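Local coordinates for protein P domain of VPI (Norovirus Hu/GI.7/TCH-060/USA/2003, PDB 4P26) that probably forms the protruding part of the norovirus capsid and binds fucose- and N-acetylgalactosamine-containing glycans of the histo-blood group type, at residues 106-111 / 159-164. Residues are numbered along the deposited sequence; the frame is centred on the assembly and turned at random.
With A2G (2-acetamido-2-deoxy-alpha-D-galactopyranose), chain E.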
loop_
_atom_site.group_PDB
_atom_site.type_symbol
_atom_site.label_atom_id
_atom_site.label_comp_id
_atom_site.label_asym_id
_atom_site.label_seq_id
_atom_site.Cartn_x
_atom_site.Cartn_y
_atom_site.Cartn_z
ATOM N N CYS A 106 19.058 12.171 -4.855
ATOM C CA CYS A 106 19.703 11.154 -4.034
ATOM C C CYS A 106 19.843 9.848 -4.817
ATOM O O CYS A 106 19.225 9.679 -5.869
ATOM C CB CYS A 106 18.893 10.909 -2.753
ATOM S SG CYS A 106 17.170 10.418 -3.039
ATOM N N ASP A 107 20.658 8.932 -4.298
ATOM C CA ASP A 107 20.709 7.565 -4.821
ATOM C C ASP A 107 19.505 6.767 -4.336
ATOM O O ASP A 107 19.055 6.936 -3.202
ATOM C CB ASP A 107 21.995 6.866 -4.382
ATOM C CG ASP A 107 23.187 7.220 -5.251
ATOM O OD1 ASP A 107 23.163 8.271 -5.936
ATOM O OD2 ASP A 107 24.164 6.443 -5.236
ATOM N N TRP A 108 18.970 5.910 -5.201
ATOM C CA TRP A 108 17.890 5.012 -4.806
ATOM C C TRP A 108 18.427 3.601 -4.761
ATOM O O TRP A 108 19.332 3.239 -5.513
ATOM C CB TRP A 108 16.718 5.040 -5.791
ATOM C CG TRP A 108 15.976 6.329 -5.873
ATOM C CD1 TRP A 108 16.075 7.395 -5.028
ATOM C CD2 TRP A 108 15.024 6.699 -6.881
ATOM N NE1 TRP A 108 15.232 8.405 -5.442
ATOM C CE2 TRP A 108 14.583 8.004 -6.581
ATOM C CE3 TRP A 108 14.505 6.051 -8.010
ATOM C CZ2 TRP A 108 13.640 8.673 -7.362
ATOM C CZ3 TRP A 108 13.569 6.719 -8.793
ATOM C CH2 TRP A 108 13.146 8.018 -8.460
ATOM N N HIS A 109 17.849 2.801 -3.878
ATOM C CA HIS A 109 18.156 1.387 -3.837
ATOM C C HIS A 109 16.832 0.641 -3.902
ATOM O O HIS A 109 16.024 0.703 -2.975
ATOM C CB HIS A 109 18.989 1.075 -2.595
ATOM C CG HIS A 109 20.215 1.926 -2.500
ATOM N ND1 HIS A 109 21.374 1.636 -3.189
ATOM C CD2 HIS A 109 20.440 3.101 -1.865
ATOM C CE1 HIS A 109 22.276 2.571 -2.947
ATOM N NE2 HIS A 109 21.733 3.474 -2.150
ATOM N N VAL A 110 16.611 -0.019 -5.039
ATOM C CA VAL A 110 15.311 -0.582 -5.389
ATOM C C VAL A 110 15.397 -2.106 -5.431
ATOM O O VAL A 110 16.209 -2.663 -6.171
ATOM C CB VAL A 110 14.840 -0.059 -6.777
ATOM C CG1 VAL A 110 13.404 -0.477 -7.053
ATOM C CG2 VAL A 110 14.967 1.465 -6.848
ATOM N N SER A 111 14.569 -2.773 -4.631
ATOM C CA SER A 111 14.588 -4.229 -4.556
ATOM C C SER A 111 13.588 -4.820 -5.539
ATOM O O SER A 111 12.377 -4.619 -5.392
ATOM C CB SER A 111 14.274 -4.699 -3.131
ATOM O OG SER A 111 14.489 -6.097 -2.990
ATOM N N ALA A 159 13.531 0.611 -1.603
ATOM C CA ALA A 159 13.839 0.033 -0.297
ATOM C C ALA A 159 14.448 1.063 0.647
ATOM O O ALA A 159 14.077 1.137 1.822
ATOM C CB ALA A 159 14.775 -1.166 -0.451
ATOM N N TRP A 160 15.396 1.842 0.133
ATOM C CA TRP A 160 16.030 2.900 0.913
ATOM C C TRP A 160 16.743 3.905 0.016
ATOM O O TRP A 160 16.957 3.641 -1.173
ATOM C CB TRP A 160 16.998 2.318 1.952
ATOM C CG TRP A 160 18.105 1.422 1.410
ATOM C CD1 TRP A 160 17.976 0.133 0.962
ATOM C CD2 TRP A 160 19.504 1.738 1.319
ATOM N NE1 TRP A 160 19.206 -0.366 0.582
ATOM C CE2 TRP A 160 20.158 0.598 0.793
ATOM C CE3 TRP A 160 20.264 2.873 1.625
ATOM C CZ2 TRP A 160 21.533 0.564 0.565
ATOM C CZ3 TRP A 160 21.636 2.836 1.400
ATOM C CH2 TRP A 160 22.254 1.687 0.874
ATOM N N VAL A 161 17.096 5.058 0.579
ATOM C CA VAL A 161 17.786 6.098 -0.185
ATOM C C VAL A 161 19.046 6.573 0.537
ATOM O O VAL A 161 19.175 6.421 1.754
ATOM C CB VAL A 161 16.873 7.310 -0.477
ATOM C CG1 VAL A 161 15.625 6.869 -1.255
ATOM C CG2 VAL A 161 16.481 8.005 0.821
ATOM N N SER A 162 19.977 7.134 -0.224
ATOM C CA SER A 162 21.260 7.566 0.318
ATOM C C SER A 162 21.794 8.748 -0.506
ATOM O O SER A 162 21.292 9.004 -1.600
ATOM C CB SER A 162 22.246 6.386 0.332
ATOM O OG SER A 162 22.521 5.918 -0.978
ATOM N N PRO A 163 22.791 9.487 0.022
ATOM C CA PRO A 163 23.243 10.700 -0.674
ATOM C C PRO A 163 23.852 10.427 -2.044
ATOM O O PRO A 163 24.448 9.373 -2.268
ATOM C CB PRO A 163 24.325 11.266 0.254
ATOM C CG PRO A 163 24.053 10.685 1.568
ATOM C CD PRO A 163 23.462 9.326 1.326
ATOM N N SER A 164 23.710 11.384 -2.953
ATOM C CA SER A 164 24.281 11.249 -4.288
ATOM C C SER A 164 25.803 11.169 -4.250
ATOM O O SER A 164 26.413 10.514 -5.097
ATOM C CB SER A 164 23.837 12.412 -5.177
ATOM O OG SER A 164 22.437 12.368 -5.392
HETATM O O5 A2G E . 27.671 5.956 -0.634
HETATM C C1 A2G E . 27.598 4.597 -1.088
HETATM C C2 A2G E . 26.158 4.248 -1.422
HETATM N N2 A2G E . 26.084 2.858 -1.893
HETATM C C3 A2G E . 25.649 5.181 -2.509
HETATM O O3 A2G E . 24.251 4.943 -2.729
HETATM C C4 A2G E . 25.856 6.624 -2.078
HETATM O O4 A2G E . 25.026 6.908 -0.942
HETATM C C5 A2G E . 27.314 6.838 -1.708
HETATM C C6 A2G E . 27.520 8.289 -1.266
HETATM O O6 A2G E . 28.829 8.436 -0.709
HETATM C C7 A2G E . 25.816 1.840 -1.064
HETATM O O7 A2G E . 25.746 0.664 -1.419
HETATM C C8 A2G E . 25.595 2.237 0.397
HETATM O O HOH W 1 22.307 10.358 -7.167
#
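The glycan-binding site of the P domain is built here on two neighbouring antiparallel strands, where H109 and W160 stack face to face on the side of the sheet that also carries D107 and S162, their ring centroids 3.7 Å apart and planes 16° apart. W160 reaches this place because chi1 of 57° sets its CG between the backbone N and the carbonyl carbon, which lays the indole against one face of the imidazole; a broad, flat residue suits that place. Its far rim, CH2, meets the acetamido methyl C8 of the bound N-acetylgalactosamine edge-on at 3.4 Å. A hydrogen bond between ND1 and D128 fixes the turn of the H109 imidazole, while NE2 lies 3.0 Å from sugar O3 and 2.8 Å from S162 OG. Between the strands, A159 and W160 both face H109, a classic beta bulge: H109 O takes a bond from A159 N (2.8 Å) and a weak one from W160 N. Small S162 leaves room for the sugar, its OG 2.6 Å from O3 and 2.7 Å from O4. The carboxylate of D107 accepts O3-H at OD2 (2.9 Å), and its OD1 takes a water that also bonds S164 OG. Sugar O4 donates in turn to the backbone carbonyl of P163.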